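Local coordinates for protein 401aa long hypothetical glucose-1-phosphate thymidylyltransferase (Sulfolobus tokodaii, PDB 2GGO) that participates as a bifunctional enzyme in making UDP-N-acetylglucosamine and UDP-N-acetylgalactosamine, with a nucleotidyltransferase part followed by a hexapeptide-repeat part, at residues E92-Y97 with I160-S165; A330-D335 with R352-A357; T18-K23 with G378-I383; G243-E248 with T257-P262. One frame throughout, in Å; residues are numbered along the deposited sequence.

Interaction 1. Residues E92-Y97 with I160-S165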
# COMPACT_ATOMS: atom_id res chain seq x y z
N GLU A 92 18.21 18.83 -11.97
CA GLU A 92 17.02 17.99 -12.12
C GLU A 92 16.85 16.93 -11.02
O GLU A 92 17.83 16.39 -10.50
CB GLU A 92 17.07 17.26 -13.46
CG GLU A 92 17.41 18.08 -14.65
CD GLU A 92 17.71 17.23 -15.85
OE1 GLU A 92 16.77 16.80 -16.54
OE2 GLU A 92 18.90 16.97 -16.11
N ALA A 93 15.60 16.61 -10.71
CA ALA A 93 15.32 15.48 -9.83
C ALA A 93 14.08 14.78 -10.30
O ALA A 93 13.17 15.42 -10.84
CB ALA A 93 15.18 15.93 -8.41
N LEU A 94 14.09 13.45 -10.14
CA LEU A 94 12.89 12.61 -10.21
C LEU A 94 12.27 12.54 -8.81
O LEU A 94 12.94 12.20 -7.83
CB LEU A 94 13.22 11.23 -10.75
CG LEU A 94 11.99 10.38 -11.11
CD1 LEU A 94 11.44 10.71 -12.45
CD2 LEU A 94 12.36 8.95 -11.09
N ILE A 95 10.99 12.91 -8.72
CA ILE A 95 10.22 12.95 -7.49
C ILE A 95 9.13 11.89 -7.63
O ILE A 95 8.41 11.86 -8.64
CB ILE A 95 9.61 14.38 -7.25
CG1 ILE A 95 10.56 15.31 -6.51
CG2 ILE A 95 8.35 14.31 -6.42
CD1 ILE A 95 12.00 15.26 -6.91
N ILE A 96 9.06 10.96 -6.69
CA ILE A 96 7.89 10.06 -6.63
C ILE A 96 7.28 10.00 -5.24
O ILE A 96 7.97 10.22 -4.24
CB ILE A 96 8.14 8.64 -7.15
CG1 ILE A 96 9.08 7.88 -6.24
CG2 ILE A 96 8.62 8.63 -8.63
CD1 ILE A 96 9.14 6.46 -6.63
N TYR A 97 5.97 9.75 -5.20
CA TYR A 97 5.22 9.67 -3.95
C TYR A 97 5.38 8.30 -3.37
O TYR A 97 5.38 7.30 -4.11
CB TYR A 97 3.77 10.04 -4.15
CG TYR A 97 3.62 11.51 -4.36
CD1 TYR A 97 3.74 12.40 -3.29
CD2 TYR A 97 3.38 12.02 -5.62
CE1 TYR A 97 3.63 13.78 -3.50
CE2 TYR A 97 3.24 13.38 -5.85
CZ TYR A 97 3.38 14.27 -4.80
OH TYR A 97 3.23 15.62 -5.06
N ILE A 160 4.37 10.99 -10.39
CA ILE A 160 5.78 10.81 -10.83
C ILE A 160 6.29 12.05 -11.61
O ILE A 160 5.87 12.33 -12.73
CB ILE A 160 5.95 9.55 -11.71
CG1 ILE A 160 5.55 8.30 -10.93
CG2 ILE A 160 7.41 9.44 -12.24
CD1 ILE A 160 5.19 7.15 -11.79
N TYR A 161 7.19 12.80 -11.00
CA TYR A 161 7.64 14.07 -11.55
C TYR A 161 9.10 14.02 -11.95
O TYR A 161 9.89 13.37 -11.28
CB TYR A 161 7.52 15.16 -10.49
CG TYR A 161 6.15 15.36 -9.93
CD1 TYR A 161 5.97 15.79 -8.63
CD2 TYR A 161 5.00 15.10 -10.70
CE1 TYR A 161 4.69 15.99 -8.09
CE2 TYR A 161 3.71 15.28 -10.18
CZ TYR A 161 3.56 15.75 -8.88
OH TYR A 161 2.28 15.95 -8.34
N LYS A 162 9.45 14.73 -13.01
CA LYS A 162 10.85 15.03 -13.32
C LYS A 162 10.91 16.56 -13.43
O LYS A 162 10.44 17.16 -14.41
CB LYS A 162 11.26 14.36 -14.64
CG LYS A 162 12.73 14.11 -14.85
CD LYS A 162 13.54 15.38 -15.11
CE LYS A 162 13.18 16.05 -16.43
NZ LYS A 162 14.00 17.26 -16.80
N LEU A 163 11.48 17.17 -12.39
CA LEU A 163 11.41 18.62 -12.23
C LEU A 163 12.81 19.18 -12.16
O LEU A 163 13.72 18.57 -11.59
CB LEU A 163 10.62 19.00 -10.96
CG LEU A 163 9.17 18.50 -10.79
CD1 LEU A 163 8.68 18.82 -9.42
CD2 LEU A 163 8.22 19.05 -11.84
N ASN A 164 12.96 20.35 -12.80
CA ASN A 164 14.21 21.11 -12.74
C ASN A 164 14.19 22.14 -11.60
O ASN A 164 13.12 22.49 -11.10
CB ASN A 164 14.49 21.76 -14.09
CG ASN A 164 14.19 20.83 -15.24
OD1 ASN A 164 14.70 19.71 -15.30
ND2 ASN A 164 13.36 21.28 -16.15
N SER A 165 15.37 22.59 -11.19
CA SER A 165 15.50 23.51 -10.06
C SER A 165 14.60 24.78 -10.12
O SER A 165 14.47 25.49 -9.13
CB SER A 165 16.98 23.88 -9.87
OG SER A 165 17.63 24.01 -11.12
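Tyr161 and Ile95 face each other as a hydrogen-bonded pair of antiparallel strands, Tyr161 N donating a hydrogen bond to Ile95 O at 2.8 Å and Ile95 N donating to Tyr161 O. Ala93 and Leu163 are paired in the same way further along. Tyr161 loses the most surface. With CG set anti to its carbonyl carbon (chi1 -58°), its ring runs obliquely past Ile95, whose CG2 comes 3.6 Å from Tyr161 CD1, and continues to Tyr97. Those two rings meet obliquely, planes 83° apart. Tyr161 OH lies at the edge of the Tyr97 ring, in its plane, and the two hydroxyls share a weak 3.4 Å bond; a firmer one ties Tyr161 OH to Asn157 ND2. Helix 184-194 packs against this side of the sheet.

On the other face Glu92 reaches out extended, while Lys162 bends at chi2 and chi3 to bring NZ 2.8 Å from Glu92 OE1, on that oxygen's anti lone pair. NZ also holds Asn164 OD1 at 3.0 Å and bonds to the backbone oxygens of Leu114 and Glu116. A methionine at Lys162 would probably leave Glu92 without its counter-charge and those oxygens without this donor. Four acceptors around one buried ammonium would tend to keep it charged, whereas the tyrosine side adjoins Tyr97 and Asn157, which probably bind the sugar phosphate.

Interaction 2. Residues A330-D335 with R352-A357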
# COMPACT_ATOMS: atom_id res chain seq x y z
N ALA A 330 -16.20 -11.84 9.68
CA ALA A 330 -17.32 -11.78 8.80
C ALA A 330 -16.92 -10.92 7.60
O ALA A 330 -16.29 -9.90 7.80
CB ALA A 330 -18.39 -11.11 9.51
N ASN A 331 -17.30 -11.28 6.38
CA ASN A 331 -16.97 -10.43 5.24
C ASN A 331 -18.17 -9.92 4.46
O ASN A 331 -18.01 -9.37 3.37
CB ASN A 331 -15.99 -11.10 4.29
CG ASN A 331 -16.39 -12.45 3.93
OD1 ASN A 331 -17.31 -13.01 4.52
ND2 ASN A 331 -15.68 -13.03 3.01
N LEU A 332 -19.36 -10.05 5.04
CA LEU A 332 -20.62 -9.68 4.38
C LEU A 332 -21.63 -9.13 5.39
O LEU A 332 -21.86 -9.79 6.40
CB LEU A 332 -21.17 -10.92 3.71
CG LEU A 332 -22.35 -10.94 2.76
CD1 LEU A 332 -21.87 -10.43 1.41
CD2 LEU A 332 -22.74 -12.34 2.67
N ARG A 333 -22.24 -7.97 5.12
CA ARG A 333 -23.27 -7.37 6.02
C ARG A 333 -24.60 -8.14 5.90
O ARG A 333 -24.87 -8.74 4.83
CB ARG A 333 -23.56 -5.89 5.71
CG ARG A 333 -22.41 -4.88 5.80
CD ARG A 333 -22.98 -3.43 5.70
NE ARG A 333 -23.98 -3.17 6.76
CZ ARG A 333 -23.71 -2.79 8.02
NH1 ARG A 333 -22.45 -2.56 8.41
NH2 ARG A 333 -24.70 -2.62 8.90
N PHE A 334 -25.43 -8.10 6.96
CA PHE A 334 -26.68 -8.91 6.91
C PHE A 334 -27.50 -8.50 5.70
O PHE A 334 -28.22 -9.32 5.12
CB PHE A 334 -27.45 -9.07 8.24
CG PHE A 334 -27.73 -7.78 8.99
CD1 PHE A 334 -29.03 -7.23 8.99
CD2 PHE A 334 -26.72 -7.13 9.73
CE1 PHE A 334 -29.33 -6.01 9.70
CE2 PHE A 334 -27.00 -5.91 10.43
CZ PHE A 334 -28.32 -5.35 10.42
N ASP A 335 -27.23 -7.28 5.22
CA ASP A 335 -27.95 -6.65 4.11
C ASP A 335 -27.17 -6.52 2.81
O ASP A 335 -27.59 -5.81 1.92
CB ASP A 335 -28.43 -5.26 4.53
CG ASP A 335 -27.28 -4.36 4.96
OD1 ASP A 335 -26.39 -4.08 4.09
OD2 ASP A 335 -27.29 -3.96 6.15
N ARG A 352 -16.64 -2.48 -1.86
CA ARG A 352 -16.64 -3.93 -1.85
C ARG A 352 -17.84 -4.45 -1.09
O ARG A 352 -18.16 -3.96 -0.01
CB ARG A 352 -15.34 -4.49 -1.30
CG ARG A 352 -14.09 -4.13 -2.10
CD ARG A 352 -12.84 -4.45 -1.29
NE ARG A 352 -12.77 -5.87 -0.92
CZ ARG A 352 -11.95 -6.78 -1.43
NH1 ARG A 352 -11.07 -6.46 -2.38
NH2 ARG A 352 -12.02 -8.05 -1.01
N ARG A 353 -18.49 -5.42 -1.69
CA ARG A 353 -19.66 -6.07 -1.15
C ARG A 353 -19.17 -7.04 -0.09
O ARG A 353 -19.81 -7.20 0.96
CB ARG A 353 -20.41 -6.84 -2.26
CG ARG A 353 -21.85 -7.33 -1.87
CD ARG A 353 -22.24 -8.69 -2.53
NE ARG A 353 -23.45 -9.24 -1.90
CZ ARG A 353 -23.73 -10.55 -1.77
NH1 ARG A 353 -22.89 -11.48 -2.22
NH2 ARG A 353 -24.88 -10.90 -1.16
N LYS A 354 -18.05 -7.69 -0.40
CA LYS A 354 -17.24 -8.55 0.54
C LYS A 354 -15.93 -7.89 1.06
O LYS A 354 -14.95 -7.63 0.32
CB LYS A 354 -16.91 -9.90 -0.07
CG LYS A 354 -18.14 -10.77 -0.36
CD LYS A 354 -17.83 -12.19 0.03
CE LYS A 354 -19.07 -12.97 0.35
NZ LYS A 354 -19.37 -13.69 -0.91
N LEU A 355 -15.92 -7.63 2.35
CA LEU A 355 -14.77 -7.02 2.96
C LEU A 355 -14.79 -7.46 4.42
O LEU A 355 -15.79 -7.33 5.09
CB LEU A 355 -14.82 -5.49 2.85
CG LEU A 355 -13.59 -4.81 3.49
CD1 LEU A 355 -12.32 -5.26 2.74
CD2 LEU A 355 -13.77 -3.34 3.44
N GLY A 356 -13.71 -8.06 4.88
CA GLY A 356 -13.59 -8.40 6.27
C GLY A 356 -12.89 -7.30 7.01
O GLY A 356 -13.36 -6.15 7.03
N ALA A 357 -11.82 -7.68 7.69
CA ALA A 357 -11.27 -6.85 8.72
C ALA A 357 -9.86 -6.35 8.48
O ALA A 357 -9.14 -6.94 7.72
CB ALA A 357 -11.41 -7.57 10.10
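This is a backbone contact, trimmed with side chains, between Asn331 and the run Lys354-Gly356, at the base of the hairpin formed by strands 340-343 and 346-349. Both segments are loop. One hydrogen bond joins them, Leu355 N to Asn331 O at 2.9 Å, and it is bent, with 142° at the hydrogen. The same oxygen takes a CA-H contact from Lys354 CA at 3.0 Å. Ala330 O meets Gly356 CA in a similar way, and Asn331 CA returns the favour to Leu355 O.

Asn331 is the most covered residue. The course of the backbone rests its CB on the Leu355-Gly356 peptide. Its CG stands between the backbone N and the carbonyl carbon (chi1 49°), which sends the amide past the lysine chain, ND2 3.8 Å from Lys354 CD. ND2 itself is bonded to Asp314 OD2. Leu332 then covers the more open end: its CD1 sits over the centre of one face of the Arg353 guanidinium, 3.7 Å from Arg353 CZ, and also touches Lys354 CE. Arg353 keeps a salt bridge to Glu336, within the same excursion. Arg352 grips Lys354 O side-on through NE and NH2, both on the one oxygen.

Strands 316-317 and 358-359 are neighbours in the parallel sheet although forty residues separate them, as expected where a long loop is inserted into a left-handed beta-helix of the hexapeptide-repeat family.

Interaction 3. Residues T18-K23 with G378-I383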
# COMPACT_ATOMS: atom_id res chain seq x y z
N THR A 18 -0.46 0.98 9.68
CA THR A 18 0.58 2.00 9.94
C THR A 18 0.83 2.32 11.41
O THR A 18 1.62 3.21 11.74
CB THR A 18 0.31 3.34 9.19
OG1 THR A 18 -1.03 3.75 9.44
CG2 THR A 18 0.51 3.16 7.72
N HIS A 19 0.18 1.59 12.31
CA HIS A 19 0.49 1.75 13.69
C HIS A 19 1.87 1.26 14.02
O HIS A 19 2.46 1.70 15.01
CB HIS A 19 -0.52 0.95 14.52
CG HIS A 19 -1.85 1.58 14.61
ND1 HIS A 19 -2.94 0.91 15.11
CD2 HIS A 19 -2.29 2.83 14.31
CE1 HIS A 19 -3.98 1.72 15.14
NE2 HIS A 19 -3.62 2.88 14.63
N THR A 20 2.40 0.32 13.24
CA THR A 20 3.68 -0.25 13.57
C THR A 20 4.75 -0.14 12.46
O THR A 20 5.91 -0.50 12.68
CB THR A 20 3.54 -1.71 13.91
OG1 THR A 20 3.00 -2.35 12.77
CG2 THR A 20 2.60 -1.91 15.15
N ARG A 21 4.39 0.33 11.27
CA ARG A 21 5.35 0.44 10.16
C ARG A 21 4.92 1.64 9.30
O ARG A 21 3.74 2.00 9.31
CB ARG A 21 5.43 -0.87 9.35
CG ARG A 21 4.41 -0.99 8.23
CD ARG A 21 4.71 -2.21 7.36
NE ARG A 21 4.37 -3.45 8.08
CZ ARG A 21 4.87 -4.65 7.83
NH1 ARG A 21 5.74 -4.83 6.85
NH2 ARG A 21 4.50 -5.68 8.56
N PRO A 22 5.88 2.37 8.66
CA PRO A 22 5.51 3.48 7.75
C PRO A 22 4.88 2.92 6.51
O PRO A 22 5.21 1.80 6.15
CB PRO A 22 6.86 4.17 7.42
CG PRO A 22 7.86 3.59 8.36
CD PRO A 22 7.34 2.24 8.81
N LYS A 23 3.96 3.61 5.86
CA LYS A 23 3.35 2.97 4.67
C LYS A 23 4.30 2.47 3.60
O LYS A 23 3.93 1.60 2.82
CB LYS A 23 2.30 3.82 3.99
CG LYS A 23 2.31 5.25 4.45
CD LYS A 23 2.34 6.20 3.24
CE LYS A 23 2.70 7.64 3.69
NZ LYS A 23 1.96 8.69 2.91
N GLY A 378 -6.68 -1.94 16.04
CA GLY A 378 -5.36 -1.31 16.33
C GLY A 378 -4.28 -2.27 16.74
O GLY A 378 -4.55 -3.29 17.31
N ALA A 379 -3.04 -1.96 16.40
CA ALA A 379 -1.90 -2.78 16.78
C ALA A 379 -1.91 -2.98 18.29
O ALA A 379 -2.38 -2.13 18.99
CB ALA A 379 -0.61 -2.05 16.37
N TYR A 380 -1.42 -4.12 18.77
CA TYR A 380 -1.30 -4.41 20.22
C TYR A 380 -2.62 -4.59 20.95
O TYR A 380 -2.67 -4.67 22.21
CB TYR A 380 -0.45 -3.33 20.96
CG TYR A 380 0.98 -3.37 20.50
CD1 TYR A 380 1.81 -4.41 20.88
CD2 TYR A 380 1.51 -2.39 19.65
CE1 TYR A 380 3.11 -4.48 20.48
CE2 TYR A 380 2.87 -2.47 19.21
CZ TYR A 380 3.62 -3.54 19.62
OH TYR A 380 4.92 -3.64 19.24
N ALA A 381 -3.71 -4.61 20.20
CA ALA A 381 -5.05 -4.73 20.87
C ALA A 381 -5.23 -6.15 21.46
O ALA A 381 -4.63 -7.11 21.05
CB ALA A 381 -6.15 -4.43 19.92
N ARG A 382 -6.05 -6.26 22.50
CA ARG A 382 -6.37 -7.55 23.08
C ARG A 382 -7.88 -7.66 23.15
O ARG A 382 -8.58 -6.78 23.71
CB ARG A 382 -5.74 -7.73 24.47
CG ARG A 382 -4.21 -7.88 24.48
CD ARG A 382 -3.84 -9.16 23.68
NE ARG A 382 -2.42 -9.59 23.69
CZ ARG A 382 -1.47 -9.14 22.85
NH1 ARG A 382 -1.75 -8.19 21.94
NH2 ARG A 382 -0.22 -9.62 22.93
N ILE A 383 -8.37 -8.71 22.54
CA ILE A 383 -9.79 -9.05 22.41
C ILE A 383 -10.12 -10.28 23.26
O ILE A 383 -9.71 -11.44 22.99
CB ILE A 383 -10.22 -9.31 20.96
CG1 ILE A 383 -9.63 -8.28 19.93
CG2 ILE A 383 -11.78 -9.39 20.87
CD1 ILE A 383 -10.05 -6.75 20.21
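His19 and Ala379 bring their backbones no nearer than 6.0 Å between CA atoms. Residues 18-23 belong to a loop of the nucleotidyltransferase part. Gly378 to Ala381 form a type II beta turn, closed by Ala381 N to Gly378 O at 3.3 Å, with Tyr380 at positive phi (69°).

Side chains span the gap. His19 has CG anti to its carbonyl carbon (chi1 -75°), and this swings the ring edge onto the turn: Ala379 N points at His19 ND1 from 3.1 Å, in the ring plane and nearly straight, 163° at the hydrogen. Gly378 CA lies at the same edge, 3.5 Å from ND1, and Tyr395 meets the histidine in an edge-to-face pair. Alongside, the methyl of Thr20 presses on Ala379, CG2 to CB 3.4 Å, tighter than usual, and then reaches Tyr380 CE2 at an oblique approach. The hydroxyl of Thr20 serves Glu319 instead, and Arg21 also has a salt bridge to that carboxylate.

A leucine at His19 would probably leave the Ala379 amide without its acceptor and strip the turn of its one polar link to this loop. Because ND1 accepts the N-H of Ala379, the ring's own proton would be expected on NE2. At this point one directed bond backed by close methyl packing joins the two parts of the enzyme, beside the Thr20 and Arg21 links to Glu319.

Interaction 4. Residues G243-E248 with T257-P262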
# COMPACT_ATOMS: atom_id res chain seq x y z
N GLY A 243 -3.97 -24.67 -9.80
CA GLY A 243 -3.72 -23.30 -10.24
C GLY A 243 -2.36 -22.84 -9.85
O GLY A 243 -1.51 -23.65 -9.53
N LYS A 244 -2.15 -21.53 -9.84
CA LYS A 244 -0.84 -20.92 -9.51
C LYS A 244 -0.55 -20.92 -8.04
O LYS A 244 -1.27 -20.30 -7.27
CB LYS A 244 -0.78 -19.48 -9.99
CG LYS A 244 0.64 -18.89 -9.96
CD LYS A 244 0.64 -17.39 -9.99
CE LYS A 244 0.31 -16.88 -11.36
NZ LYS A 244 1.10 -15.66 -11.67
N VAL A 245 0.55 -21.57 -7.64
CA VAL A 245 0.93 -21.56 -6.25
C VAL A 245 2.42 -21.30 -6.06
O VAL A 245 3.24 -22.06 -6.55
CB VAL A 245 0.53 -22.89 -5.58
CG1 VAL A 245 0.77 -22.84 -4.10
CG2 VAL A 245 -0.95 -23.15 -5.82
N ILE A 246 2.76 -20.24 -5.34
CA ILE A 246 4.16 -19.97 -5.01
C ILE A 246 4.45 -20.51 -3.62
O ILE A 246 3.91 -20.03 -2.62
CB ILE A 246 4.54 -18.47 -5.09
CG1 ILE A 246 4.44 -17.97 -6.52
CG2 ILE A 246 5.95 -18.25 -4.66
CD1 ILE A 246 3.00 -17.84 -7.04
N ILE A 247 5.29 -21.53 -3.57
CA ILE A 247 5.75 -22.06 -2.31
C ILE A 247 7.23 -21.72 -2.16
O ILE A 247 8.07 -22.16 -2.96
CB ILE A 247 5.50 -23.58 -2.18
CG1 ILE A 247 4.06 -23.91 -2.56
CG2 ILE A 247 5.83 -24.03 -0.77
CD1 ILE A 247 3.72 -25.37 -2.71
N GLU A 248 7.55 -20.96 -1.13
CA GLU A 248 8.89 -20.45 -0.92
C GLU A 248 9.69 -21.35 -0.03
O GLU A 248 9.17 -22.28 0.58
CB GLU A 248 8.81 -19.12 -0.27
CG GLU A 248 8.05 -18.19 -1.08
CD GLU A 248 8.98 -17.31 -1.79
OE1 GLU A 248 9.66 -17.82 -2.75
OE2 GLU A 248 9.05 -16.12 -1.34
N THR A 257 -4.05 -30.70 3.39
CA THR A 257 -4.14 -29.34 2.90
C THR A 257 -4.62 -29.28 1.46
O THR A 257 -4.25 -30.11 0.66
CB THR A 257 -2.83 -28.62 3.04
OG1 THR A 257 -2.47 -28.59 4.41
CG2 THR A 257 -2.94 -27.22 2.52
N TYR A 258 -5.48 -28.29 1.17
CA TYR A 258 -6.12 -28.11 -0.14
C TYR A 258 -5.95 -26.67 -0.58
O TYR A 258 -6.37 -25.74 0.11
CB TYR A 258 -7.61 -28.41 -0.06
CG TYR A 258 -8.32 -28.73 -1.37
CD1 TYR A 258 -8.45 -30.05 -1.81
CD2 TYR A 258 -8.90 -27.72 -2.14
CE1 TYR A 258 -9.15 -30.36 -2.97
CE2 TYR A 258 -9.61 -28.03 -3.33
CZ TYR A 258 -9.72 -29.35 -3.72
OH TYR A 258 -10.40 -29.68 -4.85
N ILE A 259 -5.32 -26.48 -1.74
CA ILE A 259 -4.92 -25.14 -2.21
C ILE A 259 -5.60 -24.91 -3.55
O ILE A 259 -5.45 -25.71 -4.45
CB ILE A 259 -3.35 -25.04 -2.26
CG1 ILE A 259 -2.75 -25.28 -0.87
CG2 ILE A 259 -2.85 -23.73 -2.80
CD1 ILE A 259 -1.19 -25.33 -0.87
N GLU A 260 -6.42 -23.88 -3.66
CA GLU A 260 -6.95 -23.46 -4.94
C GLU A 260 -6.25 -22.16 -5.28
O GLU A 260 -6.44 -21.17 -4.61
CB GLU A 260 -8.50 -23.34 -4.91
CG GLU A 260 -9.20 -24.72 -4.67
CD GLU A 260 -10.73 -24.66 -4.48
OE1 GLU A 260 -11.22 -23.68 -3.88
OE2 GLU A 260 -11.43 -25.64 -4.93
N GLY A 261 -5.36 -22.18 -6.29
CA GLY A 261 -4.51 -21.02 -6.58
C GLY A 261 -5.35 -19.97 -7.26
O GLY A 261 -6.45 -20.28 -7.76
N PRO A 262 -4.84 -18.73 -7.38
CA PRO A 262 -3.49 -18.27 -7.03
C PRO A 262 -3.26 -18.01 -5.54
O PRO A 262 -4.05 -17.33 -4.89
CB PRO A 262 -3.34 -16.97 -7.81
CG PRO A 262 -4.68 -16.50 -8.03
CD PRO A 262 -5.64 -17.65 -7.97
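Lys244 meets the cis peptide between Gly261 and Pro262, and that peptide, not an aromatic ring, is the flat group at the heart of the contact. Being cis, it holds both of its alpha carbons on one side, and Lys244 O touches both: 3.4 Å to Gly261 CA and 3.0 Å to Pro262 CA, the latter the straighter CA-H contact at 160°. The Tyr258 ring, further back in its own strand, has Glu260 CD at its edge, in plane.

Beyond the carbonyl the packing is apolar. Val245 has CG2 anti to its carbonyl carbon, which turns that methyl to Ile259 CG2 at 3.6 Å, while CG1 of the valine closes on the same isoleucine methyl at 3.9 Å. Pro262 CB rests near Lys244 CB, and the lysine runs off to give NZ to the backbone oxygens of Val227, Asp224 and Leu223. A beta carbon on Gly261 would stand only 2.3 Å from Lys244 O.

Strands 245-247 and 258-260 belong to different parallel sheets, so this is one corner of a left-handed beta-helix stacked on the next. No conventional hydrogen bond crosses here; weak CA-H donors and a buried methyl pair make up the join.

In the fold
Interaction 1 lies alone in the mixed sheet of the nucleotidyltransferase part, where strands 92-97 and 155-164 are neighbours; its centre is about 40 Å from those of interactions 2 and 4, on the far side of the chain's centre. Those two sit in the beta-helix, centres about 25 Å apart: interaction 4 early in the coils, interaction 2 at a loop inserted late. Along the chain they close in the order 1, 4, 2, all nested inside the long loop closed by 18-23 with 378-383. Interaction 3, about 22 Å from interaction 2 centre to centre, therefore links the two parts, and is consistent with holding the nucleotidyltransferase part against the flank of the beta-helix.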